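Local coordinates for protein thiosulfate sulfurtransferase TUM1 (Saccharomyces cerevisiae, PDB 3UTN) that accepts persulfide sulfur from NFS1 and passes it to UBA4 for the 2-thiolation of the wobble uridine of tRNAs, at residues A[233-245]-A[257-271]. Numbering follows the deposited sequence.
Sequences GTQPLPYGSLLDP and IHATLEKALKDFHCT
Gln235 OE1 takes the backbone N-H of Thr271 at 2.5 Å from N, in the carbonyl plane and nearly straight (166° at the hydrogen), and accepts a further hydrogen bond from water 1, which also donates to His269 O. The other arm of the same amide closes a pair of bonds: Gln235 NE2 donates to Thr271 O at 2.8 Å, more bent and tilted from the amide plane. In this way the edge strand 234-236 of the second rhodanese domain's parallel sheet is tied to the residues that follow helix 255-267, which ends in a Schellman motif with His269 at positive phi. The chain of Gln235 runs out extended beyond CG (chi2 173°), which carries the amide across to the backbone of Thr271. An alanine at this position would remove the amide and is likely to leave the N-H and carbonyl of Thr271 without their strand partner, freeing the post-helix segment to shift. Through its backbone, Gln235 also hydrogen-bonds to Ala206 and Asp208 of strand 205-208.

Further along, Pro238 sets its CD–CG edge on one face of the Phe268 ring in a CH-pi contact, CD 3.4 Å from the ring centroid and only 4° off the normal. Ser241 CB meets Phe268 CE2 obliquely, and Leu212 of helix 212-216 also touches this phenylalanine. The 3-10 turn 239-242 then settles on the helix around Ala264, whose methyl packs closely against Leu242 CD2 and Leu237 CD1; Leu261 CD1 adds to this apolar patch. Water 3 donates to Thr260 O. Within the turn, Pro238 O receives both the backbone N-H and the hydroxyl of Ser241, whose OG stands 2.6 Å from Pro238 O.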
loop_
_atom_site.group_PDB
_atom_site.type_symbol
_atom_site.label_atom_id
_atom_site.label_comp_id
_atom_site.label_asym_id
_atom_site.label_seq_id
_atom_site.Cartn_x
_atom_site.Cartn_y
_atom_site.Cartn_z
ATOM N N GLY A 233 -14.079 -2.265 16.420
ATOM C CA GLY A 233 -13.161 -1.224 16.823
ATOM C C GLY A 233 -12.543 -0.519 15.639
ATOM O O GLY A 233 -11.934 0.531 15.793
ATOM N N THR A 234 -12.693 -1.098 14.452
ATOM C CA THR A 234 -12.217 -0.444 13.254
ATOM C C THR A 234 -13.284 0.487 12.726
ATOM O O THR A 234 -14.439 0.458 13.152
ATOM C CB THR A 234 -11.826 -1.429 12.136
ATOM O OG1 THR A 234 -12.960 -2.229 11.791
ATOM C CG2 THR A 234 -10.667 -2.315 12.576
ATOM N N GLN A 235 -12.878 1.319 11.788
ATOM C CA GLN A 235 -13.764 2.283 11.193
ATOM C C GLN A 235 -13.557 2.204 9.708
ATOM O O GLN A 235 -12.458 1.874 9.258
ATOM C CB GLN A 235 -13.414 3.671 11.677
ATOM C CG GLN A 235 -13.485 3.839 13.175
ATOM C CD GLN A 235 -12.959 5.187 13.570
ATOM O OE1 GLN A 235 -13.636 6.182 13.392
ATOM N NE2 GLN A 235 -11.737 5.231 14.076
ATOM N N PRO A 236 -14.611 2.492 8.934
ATOM C CA PRO A 236 -14.427 2.421 7.505
ATOM C C PRO A 236 -13.677 3.644 7.023
ATOM O O PRO A 236 -14.071 4.779 7.296
ATOM C CB PRO A 236 -15.854 2.425 6.973
ATOM C CG PRO A 236 -16.614 3.223 7.976
ATOM C CD PRO A 236 -15.962 2.965 9.300
ATOM N N LEU A 237 -12.573 3.408 6.340
ATOM C CA LEU A 237 -11.914 4.477 5.634
ATOM C C LEU A 237 -11.589 3.923 4.260
ATOM O O LEU A 237 -10.444 3.593 3.980
ATOM C CB LEU A 237 -10.673 4.945 6.388
ATOM C CG LEU A 237 -10.130 6.328 6.025
ATOM C CD1 LEU A 237 -11.215 7.398 6.106
ATOM C CD2 LEU A 237 -8.983 6.673 6.955
ATOM N N PRO A 238 -12.620 3.782 3.405
ATOM C CA PRO A 238 -12.398 3.226 2.085
ATOM C C PRO A 238 -11.297 4.014 1.414
ATOM O O PRO A 238 -11.345 5.242 1.379
ATOM C CB PRO A 238 -13.743 3.427 1.397
ATOM C CG PRO A 238 -14.713 3.334 2.524
ATOM C CD PRO A 238 -14.040 4.113 3.611
ATOM N N TYR A 239 -10.280 3.306 0.941
ATOM C CA TYR A 239 -9.063 3.947 0.467
ATOM C C TYR A 239 -9.335 5.021 -0.578
ATOM O O TYR A 239 -8.657 6.042 -0.604
ATOM C CB TYR A 239 -8.087 2.905 -0.067
ATOM C CG TYR A 239 -8.475 2.315 -1.391
ATOM C CD1 TYR A 239 -8.090 2.927 -2.582
ATOM C CD2 TYR A 239 -9.223 1.144 -1.462
ATOM C CE1 TYR A 239 -8.433 2.387 -3.805
ATOM C CE2 TYR A 239 -9.575 0.600 -2.683
ATOM C CZ TYR A 239 -9.174 1.227 -3.847
ATOM O OH TYR A 239 -9.513 0.698 -5.063
ATOM N N GLY A 240 -10.335 4.778 -1.425
ATOM C CA GLY A 240 -10.719 5.702 -2.482
ATOM C C GLY A 240 -11.092 7.066 -1.941
ATOM O O GLY A 240 -10.920 8.076 -2.619
ATOM N N SER A 241 -11.577 7.092 -0.704
ATOM C CA SER A 241 -11.943 8.343 -0.051
ATOM C C SER A 241 -10.720 9.214 0.199
ATOM O O SER A 241 -10.842 10.408 0.413
ATOM C CB SER A 241 -12.658 8.069 1.270
ATOM O OG SER A 241 -11.746 7.615 2.259
ATOM N N LEU A 242 -9.543 8.606 0.178
ATOM C CA LEU A 242 -8.327 9.328 0.500
ATOM C C LEU A 242 -7.512 9.635 -0.745
ATOM O O LEU A 242 -6.438 10.217 -0.670
ATOM C CB LEU A 242 -7.514 8.557 1.540
ATOM C CG LEU A 242 -8.245 8.398 2.874
ATOM C CD1 LEU A 242 -7.342 7.730 3.885
ATOM C CD2 LEU A 242 -8.700 9.744 3.412
ATOM N N LEU A 243 -8.039 9.242 -1.894
ATOM C CA LEU A 243 -7.389 9.513 -3.157
ATOM C C LEU A 243 -8.268 10.441 -3.948
ATOM O O LEU A 243 -9.492 10.400 -3.816
ATOM C CB LEU A 243 -7.177 8.220 -3.936
ATOM C CG LEU A 243 -6.316 7.168 -3.238
ATOM C CD1 LEU A 243 -6.206 5.936 -4.115
ATOM C CD2 LEU A 243 -4.940 7.734 -2.926
ATOM N N ASP A 244 -7.656 11.284 -4.768
ATOM C CA ASP A 244 -8.444 12.070 -5.693
ATOM C C ASP A 244 -9.287 11.104 -6.527
ATOM O O ASP A 244 -8.763 10.116 -7.042
ATOM C CB ASP A 244 -7.564 12.936 -6.583
ATOM C CG ASP A 244 -8.354 13.611 -7.683
ATOM O OD1 ASP A 244 -8.816 14.749 -7.471
ATOM O OD2 ASP A 244 -8.542 12.980 -8.743
ATOM N N PRO A 245 -10.602 11.378 -6.639
ATOM C CA PRO A 245 -11.557 10.466 -7.274
ATOM C C PRO A 245 -11.183 10.047 -8.694
ATOM O O PRO A 245 -11.381 8.887 -9.060
ATOM C CB PRO A 245 -12.855 11.273 -7.287
ATOM C CG PRO A 245 -12.727 12.185 -6.118
ATOM C CD PRO A 245 -11.276 12.565 -6.081
ATOM N N ILE A 257 -4.536 16.898 1.769
ATOM C CA ILE A 257 -4.748 15.593 2.390
ATOM C C ILE A 257 -5.601 15.729 3.648
ATOM O O ILE A 257 -6.435 14.877 3.922
ATOM C CB ILE A 257 -3.426 14.842 2.685
ATOM C CG1 ILE A 257 -3.705 13.401 3.138
ATOM C CG2 ILE A 257 -2.595 15.565 3.728
ATOM C CD1 ILE A 257 -4.370 12.540 2.087
ATOM N N HIS A 258 -5.412 16.814 4.395
ATOM C CA HIS A 258 -6.241 17.038 5.575
ATOM C C HIS A 258 -7.667 17.218 5.200
ATOM O O HIS A 258 -8.534 16.603 5.808
ATOM C CB HIS A 258 -5.729 18.187 6.427
ATOM C CG HIS A 258 -4.346 17.957 6.946
ATOM N ND1 HIS A 258 -3.412 18.915 6.959
ATOM C CD2 HIS A 258 -3.741 16.807 7.438
ATOM C CE1 HIS A 258 -2.267 18.413 7.445
ATOM N NE2 HIS A 258 -2.471 17.121 7.738
ATOM N N ALA A 259 -7.920 18.032 4.174
ATOM C CA ALA A 259 -9.276 18.243 3.683
ATOM C C ALA A 259 -9.849 16.912 3.232
ATOM O O ALA A 259 -10.964 16.551 3.585
ATOM C CB ALA A 259 -9.295 19.246 2.538
ATOM N N THR A 260 -9.061 16.169 2.465
ATOM C CA THR A 260 -9.485 14.859 2.016
ATOM C C THR A 260 -9.714 13.922 3.197
ATOM O O THR A 260 -10.764 13.284 3.289
ATOM C CB THR A 260 -8.468 14.270 1.039
ATOM O OG1 THR A 260 -8.434 15.093 -0.131
ATOM C CG2 THR A 260 -8.858 12.858 0.649
ATOM N N LEU A 261 -8.745 13.859 4.103
ATOM C CA LEU A 261 -8.860 13.001 5.270
ATOM C C LEU A 261 -10.069 13.376 6.121
ATOM O O LEU A 261 -10.908 12.526 6.399
ATOM C CB LEU A 261 -7.585 13.013 6.115
ATOM C CG LEU A 261 -7.629 12.139 7.373
ATOM C CD1 LEU A 261 -8.043 10.708 7.048
ATOM C CD2 LEU A 261 -6.294 12.164 8.096
ATOM N N GLU A 262 -10.164 14.643 6.518
ATOM C CA GLU A 262 -11.290 15.073 7.346
ATOM C C GLU A 262 -12.625 14.825 6.644
ATOM O O GLU A 262 -13.599 14.464 7.292
ATOM C CB GLU A 262 -11.152 16.532 7.811
ATOM C CG GLU A 262 -11.369 17.571 6.724
ATOM C CD GLU A 262 -11.547 18.986 7.253
ATOM O OE1 GLU A 262 -11.907 19.153 8.442
ATOM O OE2 GLU A 262 -11.332 19.934 6.462
ATOM N N LYS A 263 -12.653 14.999 5.323
ATOM C CA LYS A 263 -13.850 14.734 4.532
ATOM C C LYS A 263 -14.177 13.249 4.580
ATOM O O LYS A 263 -15.325 12.868 4.787
ATOM C CB LYS A 263 -13.663 15.193 3.082
ATOM C CG LYS A 263 -14.885 15.063 2.187
ATOM C CD LYS A 263 -15.992 16.041 2.574
ATOM C CE LYS A 263 -17.057 16.139 1.491
ATOM N NZ LYS A 263 -17.627 14.813 1.123
ATOM N N ALA A 264 -13.156 12.416 4.403
ATOM C CA ALA A 264 -13.325 10.974 4.495
ATOM C C ALA A 264 -13.823 10.603 5.881
ATOM O O ALA A 264 -14.767 9.828 6.021
ATOM C CB ALA A 264 -12.023 10.271 4.188
ATOM N N LEU A 265 -13.196 11.175 6.903
ATOM C CA LEU A 265 -13.608 10.924 8.282
ATOM C C LEU A 265 -15.035 11.400 8.518
ATOM O O LEU A 265 -15.799 10.734 9.205
ATOM C CB LEU A 265 -12.653 11.586 9.272
ATOM C CG LEU A 265 -11.186 11.154 9.215
ATOM C CD1 LEU A 265 -10.346 12.066 10.090
ATOM C CD2 LEU A 265 -11.004 9.692 9.602
ATOM N N LYS A 266 -15.392 12.541 7.931
ATOM C CA LYS A 266 -16.759 13.057 8.024
ATOM C C LYS A 266 -17.729 12.145 7.274
ATOM O O LYS A 266 -18.724 11.688 7.840
ATOM C CB LYS A 266 -16.846 14.497 7.496
ATOM C CG LYS A 266 -18.268 15.046 7.408
ATOM C CD LYS A 266 -18.337 16.391 6.694
ATOM C CE LYS A 266 -18.015 17.546 7.632
ATOM N NZ LYS A 266 -18.176 18.870 6.964
ATOM N N ASP A 267 -17.420 11.880 6.004
ATOM C CA ASP A 267 -18.268 11.074 5.129
ATOM C C ASP A 267 -18.565 9.708 5.717
ATOM O O ASP A 267 -19.696 9.230 5.656
ATOM C CB ASP A 267 -17.615 10.898 3.756
ATOM C CG ASP A 267 -17.597 12.177 2.945
ATOM O OD1 ASP A 267 -18.364 13.108 3.263
ATOM O OD2 ASP A 267 -16.806 12.252 1.982
ATOM N N PHE A 268 -17.539 9.087 6.285
ATOM C CA PHE A 268 -17.672 7.741 6.811
ATOM C C PHE A 268 -17.854 7.739 8.314
ATOM O O PHE A 268 -17.727 6.698 8.960
ATOM C CB PHE A 268 -16.494 6.877 6.351
ATOM C CG PHE A 268 -16.464 6.686 4.868
ATOM C CD1 PHE A 268 -17.276 5.733 4.266
ATOM C CD2 PHE A 268 -15.672 7.495 4.065
ATOM C CE1 PHE A 268 -17.280 5.571 2.891
ATOM C CE2 PHE A 268 -15.670 7.338 2.692
ATOM C CZ PHE A 268 -16.475 6.376 2.102
ATOM N N HIS A 269 -18.186 8.912 8.852
ATOM C CA HIS A 269 -18.431 9.101 10.280
ATOM C C HIS A 269 -17.374 8.405 11.067
ATOM O O HIS A 269 -17.644 7.509 11.867
ATOM C CB HIS A 269 -19.833 8.636 10.660
ATOM C CG HIS A 269 -20.919 9.293 9.850
ATOM N ND1 HIS A 269 -21.426 8.735 8.737
ATOM C CD2 HIS A 269 -21.574 10.512 10.016
ATOM C CE1 HIS A 269 -22.365 9.547 8.217
ATOM N NE2 HIS A 269 -22.456 10.636 9.002
ATOM N N CYS A 270 -16.141 8.814 10.810
ATOM C CA CYS A 270 -14.985 8.226 11.444
ATOM C C CYS A 270 -14.307 9.226 12.330
ATOM O O CYS A 270 -14.390 10.434 12.116
ATOM C CB CYS A 270 -13.991 7.752 10.397
ATOM S SG CYS A 270 -14.593 6.326 9.500
ATOM N N THR A 271 -13.627 8.696 13.331
ATOM C CA THR A 271 -12.802 9.497 14.193
ATOM C C THR A 271 -11.367 9.114 13.909
ATOM O O THR A 271 -11.035 7.936 13.733
ATOM C CB THR A 271 -13.113 9.242 15.675
ATOM O OG1 THR A 271 -12.919 7.853 15.969
ATOM C CG2 THR A 271 -14.549 9.637 15.998
HETATM O O HOH W 1 -16.731 5.379 13.254
HETATM O O HOH W 2 -10.505 6.737 16.305
HETATM O O HOH W 3 -12.249 12.206 1.301
#